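Local coordinates for protein Non-ribosomal peptide synthetase (Methanobrevibacter ruminantium, PDB 6VTJ) that probably holds a peptide on the phosphopantetheine arm of its carrier domain and releases it by reduction in the adjoining reductase domain, at residues A[225-231]-A[291-295]; A[322-328]-A[476-480]; A[388-394]-A[469-473]. All coordinates share one frame; numbering follows the deposited sequence.

Contact 1 of 3, residues A[225-231]-A[291-295]; sequences TADDYIF and KYVCS
K291 runs its methylenes past the CE2 corner of F231, the two side chains crossing at about a right angle, with CD 3.6 Å from CE2 of F231. The contact belongs to the Rossmann-type reductase fold: K291 begins helix 291-308, and Y292 opens a Tyr-X-X-X-Lys sequence like that of the short-chain dehydrogenase/reductase family. The facing segment is the loop before helix 229-246 and the first turn of that helix. Beyond CD the lysine bends at chi3 (-126°), which carries NZ past the ring into a cluster of loop oxygens. The backbone oxygen of D227 is the nearest, NZ to O 2.5 Å, a length too short to take literally, with NZ above the carbonyl plane. Weak bonds add T225 O, T225 OG1 and, as a long salt bridge of 3.3 Å from NZ, D228 OD1. The ammonium therefore draws the turn from T225 to D228 together from one point. With an alanine here D228 OD1 would probably lose its charge mate in this contact and the loop oxygens their shared donor, leaving the turn freer to move, and a gap would open beside F231. The turn lies close to the docked carrier domain: K72 donates to A226 O, and F40 packs on A226. The side chain of Y292 lies about 6 Å from the bound 4'-phosphopantetheine. Its flank meets I230, whose CG1 is anti to the backbone N (chi1 -178°) and sends CD1 to within 3.8 Å of CB of Y292, near the plane of the ring at its edge. One helical turn on, S295 CB rests 3.7 Å from CD1 of F231. The F231 rim finishes against sulfur: C294 SG lies at the ring edge, 4.1 Å from CE1 of F231.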
# COMPACT_ATOMS: atom_id res chain seq x y z
N THR A 225 -11.55 -3.65 2.13
CA THR A 225 -11.85 -5.07 2.23
C THR A 225 -13.09 -5.24 3.10
O THR A 225 -13.39 -4.40 3.95
CB THR A 225 -10.71 -5.90 2.84
OG1 THR A 225 -10.86 -5.91 4.27
CG2 THR A 225 -9.35 -5.32 2.49
N ALA A 226 -13.78 -6.35 2.88
CA ALA A 226 -15.01 -6.64 3.60
C ALA A 226 -14.81 -7.40 4.91
O ALA A 226 -15.76 -7.50 5.69
CB ALA A 226 -15.98 -7.44 2.71
N ASP A 227 -13.62 -7.95 5.16
CA ASP A 227 -13.41 -8.64 6.44
C ASP A 227 -12.10 -8.23 7.10
O ASP A 227 -11.48 -7.23 6.72
CB ASP A 227 -13.46 -10.15 6.26
CG ASP A 227 -12.60 -10.64 5.12
OD1 ASP A 227 -11.47 -10.14 4.95
OD2 ASP A 227 -13.06 -11.56 4.41
N ASP A 228 -11.66 -8.99 8.10
CA ASP A 228 -10.55 -8.56 8.94
C ASP A 228 -9.27 -9.35 8.70
O ASP A 228 -8.36 -9.31 9.54
CB ASP A 228 -10.96 -8.62 10.41
CG ASP A 228 -11.85 -7.45 10.80
OD1 ASP A 228 -12.17 -6.65 9.89
OD2 ASP A 228 -12.20 -7.31 11.99
N TYR A 229 -9.17 -10.06 7.59
CA TYR A 229 -7.94 -10.78 7.30
C TYR A 229 -6.77 -9.80 7.12
O TYR A 229 -5.62 -10.13 7.46
CB TYR A 229 -8.13 -11.65 6.06
CG TYR A 229 -6.94 -12.51 5.71
CD1 TYR A 229 -6.54 -13.54 6.56
CD2 TYR A 229 -6.22 -12.30 4.54
CE1 TYR A 229 -5.44 -14.34 6.25
CE2 TYR A 229 -5.12 -13.09 4.21
CZ TYR A 229 -4.73 -14.11 5.07
OH TYR A 229 -3.63 -14.90 4.74
N ILE A 230 -7.06 -8.60 6.62
CA ILE A 230 -6.03 -7.58 6.44
C ILE A 230 -5.31 -7.32 7.75
O ILE A 230 -4.10 -7.09 7.77
CB ILE A 230 -6.64 -6.29 5.85
CG1 ILE A 230 -5.53 -5.25 5.62
CG2 ILE A 230 -7.73 -5.74 6.75
CD1 ILE A 230 -5.91 -4.10 4.67
N PHE A 231 -6.04 -7.36 8.87
CA PHE A 231 -5.41 -7.18 10.17
C PHE A 231 -4.61 -8.41 10.59
O PHE A 231 -3.65 -8.29 11.37
CB PHE A 231 -6.47 -6.87 11.24
CG PHE A 231 -7.14 -5.53 11.06
CD1 PHE A 231 -6.47 -4.35 11.36
CD2 PHE A 231 -8.45 -5.46 10.63
CE1 PHE A 231 -7.11 -3.11 11.21
CE2 PHE A 231 -9.08 -4.24 10.47
CZ PHE A 231 -8.41 -3.06 10.76
N LYS A 291 -9.09 0.87 6.56
CA LYS A 291 -8.60 -0.35 7.21
C LYS A 291 -7.12 -0.60 6.93
O LYS A 291 -6.40 -1.12 7.78
CB LYS A 291 -9.42 -1.54 6.75
CG LYS A 291 -10.54 -1.94 7.67
CD LYS A 291 -10.88 -3.40 7.41
CE LYS A 291 -12.36 -3.57 7.11
NZ LYS A 291 -12.69 -5.03 7.05
N TYR A 292 -6.65 -0.25 5.74
CA TYR A 292 -5.26 -0.53 5.40
C TYR A 292 -4.33 0.43 6.13
O TYR A 292 -3.34 0.01 6.74
CB TYR A 292 -5.06 -0.44 3.89
CG TYR A 292 -3.61 -0.40 3.52
CD1 TYR A 292 -2.83 -1.53 3.61
CD2 TYR A 292 -3.01 0.79 3.09
CE1 TYR A 292 -1.50 -1.51 3.27
CE2 TYR A 292 -1.68 0.82 2.76
CZ TYR A 292 -0.93 -0.33 2.86
OH TYR A 292 0.39 -0.32 2.54
N VAL A 293 -4.66 1.72 6.10
CA VAL A 293 -3.88 2.70 6.85
C VAL A 293 -3.90 2.36 8.33
O VAL A 293 -2.87 2.46 9.02
CB VAL A 293 -4.42 4.12 6.59
CG1 VAL A 293 -3.56 5.14 7.36
CG2 VAL A 293 -4.44 4.41 5.10
N CYS A 294 -5.05 1.92 8.84
CA CYS A 294 -5.16 1.60 10.26
C CYS A 294 -4.28 0.42 10.63
O CYS A 294 -3.57 0.45 11.65
CB CYS A 294 -6.62 1.34 10.64
SG CYS A 294 -6.83 0.82 12.34
N SER A 295 -4.36 -0.67 9.86
CA SER A 295 -3.52 -1.83 10.15
C SER A 295 -2.03 -1.49 10.09
O SER A 295 -1.24 -1.95 10.92
CB SER A 295 -3.85 -3.00 9.20
OG SER A 295 -3.52 -2.72 7.83

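Contact 2 of 3, residues A[322-328]-A[476-480]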
# COMPACT_ATOMS: atom_id res chain seq x y z
N MET A 322 6.24 2.02 -7.97
CA MET A 322 6.07 2.05 -9.42
C MET A 322 7.12 1.18 -10.12
O MET A 322 8.01 0.59 -9.49
CB MET A 322 6.12 3.49 -9.93
CG MET A 322 4.80 4.24 -9.66
SD MET A 322 3.47 3.63 -10.72
CE MET A 322 2.35 2.72 -9.61
N SER A 323 7.01 1.13 -11.44
CA SER A 323 7.80 0.22 -12.27
C SER A 323 9.29 0.51 -12.18
O SER A 323 9.72 1.64 -11.90
CB SER A 323 7.36 0.34 -13.73
OG SER A 323 5.96 0.41 -13.78
N ARG A 324 10.08 -0.54 -12.44
CA ARG A 324 11.54 -0.43 -12.42
C ARG A 324 12.02 0.73 -13.27
O ARG A 324 11.51 0.98 -14.37
CB ARG A 324 12.20 -1.72 -12.92
CG ARG A 324 12.09 -2.88 -11.95
CD ARG A 324 13.16 -3.92 -12.19
NE ARG A 324 12.99 -4.65 -13.45
CZ ARG A 324 12.61 -5.92 -13.54
NH1 ARG A 324 12.32 -6.60 -12.45
NH2 ARG A 324 12.50 -6.52 -14.73
N TYR A 325 13.00 1.45 -12.73
CA TYR A 325 13.66 2.49 -13.49
C TYR A 325 14.40 1.92 -14.70
O TYR A 325 14.40 2.53 -15.78
CB TYR A 325 14.63 3.25 -12.58
CG TYR A 325 15.31 4.41 -13.28
CD1 TYR A 325 14.60 5.56 -13.60
CD2 TYR A 325 16.66 4.35 -13.62
CE1 TYR A 325 15.22 6.63 -14.25
CE2 TYR A 325 17.29 5.43 -14.26
CZ TYR A 325 16.57 6.56 -14.57
OH TYR A 325 17.19 7.62 -15.20
N SER A 326 15.01 0.74 -14.53
CA SER A 326 15.89 0.22 -15.57
C SER A 326 15.12 -0.14 -16.83
O SER A 326 15.52 0.24 -17.93
CB SER A 326 16.66 -1.00 -15.05
OG SER A 326 15.78 -2.03 -14.60
N ASP A 327 14.00 -0.84 -16.68
CA ASP A 327 13.32 -1.39 -17.85
C ASP A 327 11.81 -1.24 -17.84
O ASP A 327 11.15 -1.80 -18.73
CB ASP A 327 13.66 -2.89 -17.99
CG ASP A 327 13.29 -3.70 -16.75
OD1 ASP A 327 12.60 -3.18 -15.82
OD2 ASP A 327 13.71 -4.88 -16.70
N GLY A 328 11.23 -0.55 -16.85
CA GLY A 328 9.81 -0.27 -16.86
C GLY A 328 8.91 -1.40 -16.42
O GLY A 328 7.68 -1.30 -16.56
N TYR A 476 11.63 7.70 -18.59
CA TYR A 476 11.21 6.69 -17.63
C TYR A 476 9.72 6.41 -17.78
O TYR A 476 9.30 5.25 -17.87
CB TYR A 476 11.54 7.11 -16.20
CG TYR A 476 10.77 6.32 -15.19
CD1 TYR A 476 11.08 4.99 -14.95
CD2 TYR A 476 9.70 6.88 -14.50
CE1 TYR A 476 10.38 4.26 -14.04
CE2 TYR A 476 9.00 6.16 -13.57
CZ TYR A 476 9.33 4.85 -13.35
OH TYR A 476 8.62 4.13 -12.43
N LEU A 477 8.92 7.48 -17.88
CA LEU A 477 7.48 7.28 -18.02
C LEU A 477 7.17 6.50 -19.29
O LEU A 477 6.30 5.63 -19.30
CB LEU A 477 6.74 8.63 -17.98
CG LEU A 477 6.74 9.35 -16.62
CD1 LEU A 477 6.06 10.71 -16.71
CD2 LEU A 477 6.09 8.49 -15.50
N LYS A 478 7.94 6.74 -20.37
CA LYS A 478 7.67 5.98 -21.58
C LYS A 478 8.00 4.51 -21.37
O LYS A 478 7.21 3.63 -21.75
CB LYS A 478 8.44 6.55 -22.77
CG LYS A 478 7.88 7.86 -23.26
CD LYS A 478 8.75 8.46 -24.35
CE LYS A 478 8.23 9.84 -24.73
NZ LYS A 478 9.22 10.61 -25.55
N ARG A 479 9.14 4.23 -20.72
CA ARG A 479 9.45 2.85 -20.36
C ARG A 479 8.27 2.24 -19.62
O ARG A 479 7.79 1.15 -19.97
CB ARG A 479 10.73 2.77 -19.51
CG ARG A 479 12.02 3.14 -20.25
CD ARG A 479 13.25 2.55 -19.59
NE ARG A 479 13.60 3.23 -18.34
CZ ARG A 479 14.08 4.46 -18.26
NH1 ARG A 479 14.28 5.17 -19.37
NH2 ARG A 479 14.37 4.99 -17.08
N LEU A 480 7.74 2.99 -18.65
CA LEU A 480 6.67 2.47 -17.82
C LEU A 480 5.44 2.18 -18.68
O LEU A 480 4.89 1.07 -18.66
CB LEU A 480 6.34 3.47 -16.71
CG LEU A 480 5.29 3.14 -15.66
CD1 LEU A 480 5.59 3.89 -14.39
CD2 LEU A 480 3.88 3.49 -16.17
O HOH W 1 5.16 -0.46 -16.17
O HOH W 2 15.04 7.84 -17.57
O HOH W 3 9.42 -0.81 -21.03
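The loop that leaves strand 313-322 of the Rossmann-type sheet meets helix 474-485 here, R479 and Y476 of the helix taking hold of the Y325 turn and of S323. R479 grips the backbone oxygen of Y325 side-on: NE and NH2 each reach Y325 O at 2.8 Å, both bonds bent (N-H...O 137° and 134°) because two donors share one acceptor. The same guanidinium stands almost perpendicular to the Y325 ring, NH2 over one face and 3.4 Å from CE1 of Y325, a cation-pi contact. Carbonyl and ring of one tyrosine thus both face one arginine, and a water joins R479 NH2 to Y325 OH. The CA of Y476 lies over one face of the guanidinium, toward its rim, backing it from that side. Y476 has CG anti to its nitrogen (chi1 163°), swinging its ring under the loop, where OH donates to S323 O at 2.8 Å. Its ring runs nearly parallel to that of Y325 but slid well aside, CD1 to CD1 3.8 Å. Deeper in, S323 OG sits 3.4 Å from CG of L480, while a second water accepts from that hydroxyl and donates to the backbone oxygens of G328 and L480, satisfying three polar atoms at once. G328 comes close to the helix backbone, its CA 4.0 Å from R479 O; a side chain there would run into that oxygen. Within the loop, R324 holds D327 with two nitrogens, one to each carboxylate oxygen. The side chain of M322 is about 7 Å from the bound phosphopantetheine, so the loop starts near the arm's pocket. The arrangement is consistent with the extended short-chain dehydrogenase/reductase fold, whose C-terminal part packs on the Rossmann domain.

Contact 3 of 3, residues A[388-394]-A[469-473]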
# COMPACT_ATOMS: atom_id res chain seq x y z
N CYS A 388 10.93 6.77 2.69
CA CYS A 388 11.74 6.28 1.59
C CYS A 388 10.90 6.33 0.31
O CYS A 388 10.28 5.35 -0.08
CB CYS A 388 12.24 4.88 1.91
SG CYS A 388 13.37 4.18 0.69
N MET A 389 10.90 7.49 -0.34
CA MET A 389 10.14 7.72 -1.55
C MET A 389 10.84 8.76 -2.40
O MET A 389 11.56 9.63 -1.89
CB MET A 389 8.70 8.16 -1.25
CG MET A 389 8.58 9.31 -0.25
SD MET A 389 6.90 9.38 0.47
CE MET A 389 5.96 10.07 -0.89
N ASN A 390 10.63 8.66 -3.72
CA ASN A 390 11.23 9.54 -4.70
C ASN A 390 10.89 11.00 -4.43
O ASN A 390 9.72 11.40 -4.54
CB ASN A 390 10.80 9.14 -6.10
CG ASN A 390 11.71 9.69 -7.16
OD1 ASN A 390 12.17 10.81 -7.05
ND2 ASN A 390 11.99 8.89 -8.19
N ASN A 391 11.88 11.81 -4.06
CA ASN A 391 11.61 13.18 -3.67
C ASN A 391 11.40 14.11 -4.86
O ASN A 391 10.97 15.25 -4.67
CB ASN A 391 12.73 13.72 -2.76
CG ASN A 391 14.08 13.73 -3.43
OD1 ASN A 391 14.59 12.69 -3.85
ND2 ASN A 391 14.70 14.90 -3.49
N HIS A 392 11.66 13.65 -6.08
CA HIS A 392 11.40 14.47 -7.28
C HIS A 392 9.97 14.23 -7.77
O HIS A 392 9.72 13.49 -8.73
CB HIS A 392 12.45 14.16 -8.35
CG HIS A 392 13.85 14.29 -7.85
ND1 HIS A 392 14.70 13.20 -7.70
CD2 HIS A 392 14.56 15.37 -7.43
CE1 HIS A 392 15.86 13.62 -7.22
NE2 HIS A 392 15.80 14.93 -7.05
N TYR A 393 9.01 14.86 -7.09
CA TYR A 393 7.60 14.68 -7.40
C TYR A 393 7.28 15.22 -8.79
O TYR A 393 7.85 16.22 -9.24
CB TYR A 393 6.70 15.41 -6.40
CG TYR A 393 6.80 14.97 -4.95
CD1 TYR A 393 7.47 13.81 -4.58
CD2 TYR A 393 6.21 15.74 -3.95
CE1 TYR A 393 7.55 13.43 -3.25
CE2 TYR A 393 6.27 15.37 -2.63
CZ TYR A 393 6.95 14.21 -2.28
OH TYR A 393 7.00 13.85 -0.96
N ILE A 394 6.36 14.54 -9.48
CA ILE A 394 5.83 14.98 -10.76
C ILE A 394 4.34 15.25 -10.58
O ILE A 394 3.74 14.91 -9.55
CB ILE A 394 6.08 13.96 -11.89
CG1 ILE A 394 5.43 12.62 -11.60
CG2 ILE A 394 7.56 13.74 -12.08
CD1 ILE A 394 5.58 11.64 -12.76
N TRP A 469 17.60 9.74 -5.61
CA TRP A 469 16.51 9.15 -6.41
C TRP A 469 16.63 9.56 -7.88
O TRP A 469 16.90 10.73 -8.17
CB TRP A 469 15.15 9.57 -5.87
CG TRP A 469 14.71 8.88 -4.59
CD1 TRP A 469 14.89 9.34 -3.31
CD2 TRP A 469 14.03 7.63 -4.48
NE1 TRP A 469 14.36 8.45 -2.41
CE2 TRP A 469 13.81 7.40 -3.11
CE3 TRP A 469 13.57 6.69 -5.40
CZ2 TRP A 469 13.16 6.25 -2.65
CZ3 TRP A 469 12.93 5.54 -4.94
CH2 TRP A 469 12.73 5.34 -3.57
N PRO A 470 16.43 8.65 -8.83
CA PRO A 470 16.41 9.05 -10.23
C PRO A 470 15.11 9.74 -10.58
O PRO A 470 14.03 9.33 -10.13
CB PRO A 470 16.54 7.73 -10.99
CG PRO A 470 16.00 6.71 -10.10
CD PRO A 470 16.25 7.19 -8.67
N GLU A 471 15.21 10.77 -11.41
CA GLU A 471 14.03 11.51 -11.81
C GLU A 471 13.10 10.64 -12.64
O GLU A 471 13.54 9.86 -13.49
CB GLU A 471 14.43 12.74 -12.61
CG GLU A 471 15.17 13.76 -11.77
CD GLU A 471 14.73 15.18 -12.05
OE1 GLU A 471 14.10 15.78 -11.14
OE2 GLU A 471 15.01 15.68 -13.16
N ALA A 472 11.80 10.77 -12.39
CA ALA A 472 10.79 10.12 -13.23
C ALA A 472 10.53 11.02 -14.44
O ALA A 472 9.47 11.64 -14.57
CB ALA A 472 9.52 9.85 -12.44
N ASP A 473 11.54 11.11 -15.31
CA ASP A 473 11.43 11.91 -16.53
C ASP A 473 10.59 11.20 -17.59
O ASP A 473 10.13 10.05 -17.42
CB ASP A 473 12.82 12.24 -17.07
CG ASP A 473 13.70 11.01 -17.27
OD1 ASP A 473 13.16 9.89 -17.37
OD2 ASP A 473 14.93 11.16 -17.28
O HOH W 4 17.31 11.98 -3.95
O HOH W 5 10.94 13.01 -11.35
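W469 lies flat under the backbone of M389 and N390, at an Asx turn within the connection from strand 385-388 to strand 394-395. Its CB starts 3.4 Å from OD1 of N390, the oxygen that closes that turn by accepting from H392 N. Next, CG and CD2 of W469 sit beneath N390 CA, which points at the five-membered ring from 3.5 Å above its centroid, a CH-pi contact. CD1 meets N391 OD1. NE1 passes close to M389 O, but that oxygen is over the ring face and the angle is too poor for a hydrogen bond. CE2 and CZ2 run under the M389 carbonyl carbon, 3.3 Å from CE2 of W469, while the nitrogen of N390 lies above the ring system, so a whole peptide group is stacked on the indole. CZ2 meets C388 SG at the ring edge, 3.9 Å away; CE3 touches N390 CB, and CH2 at the tip lies 3.9 Å from N390 N. Helix 366-376 packs on W469 through Y368 and V369. N390 crosses over the tryptophan with CG anti to its own nitrogen (chi1 -161°), and ND2 donates to P470 O at 2.8 Å along a nearly straight line (162°), close to its amide plane; Q365 donates to the same oxygen. Further on, E471 CG and N391 OD1 lie over opposite faces of the H392 ring, each toward its rim. Two waters link the segments: one bridges N391 OD1 and W469 N, the other receives the A472 N-H at 2.6 Å from N and donates to H392 O.

Contacts 2 and 3 are both largely buried and adjoin: their centres are about 12 Å apart, P470 packs on the Y325 ring, and L477 meets I394 and A472. They fix successive parts of one C-terminal run, the 469-473 loop and then helix 474-485, to loops that follow strands of the Rossmann sheet, contact 3 being nested in the loop that contact 2 closes. Contact 1 stands apart, about 30 Å from either by centres, only partly buried, and joins two helix starts, and the loop before one of them, beside the carrier domain. A single lysine serves charge there; contact 2 relies on an arginine spanning carbonyl and ring, and contact 3 on an indole stacked under a peptide.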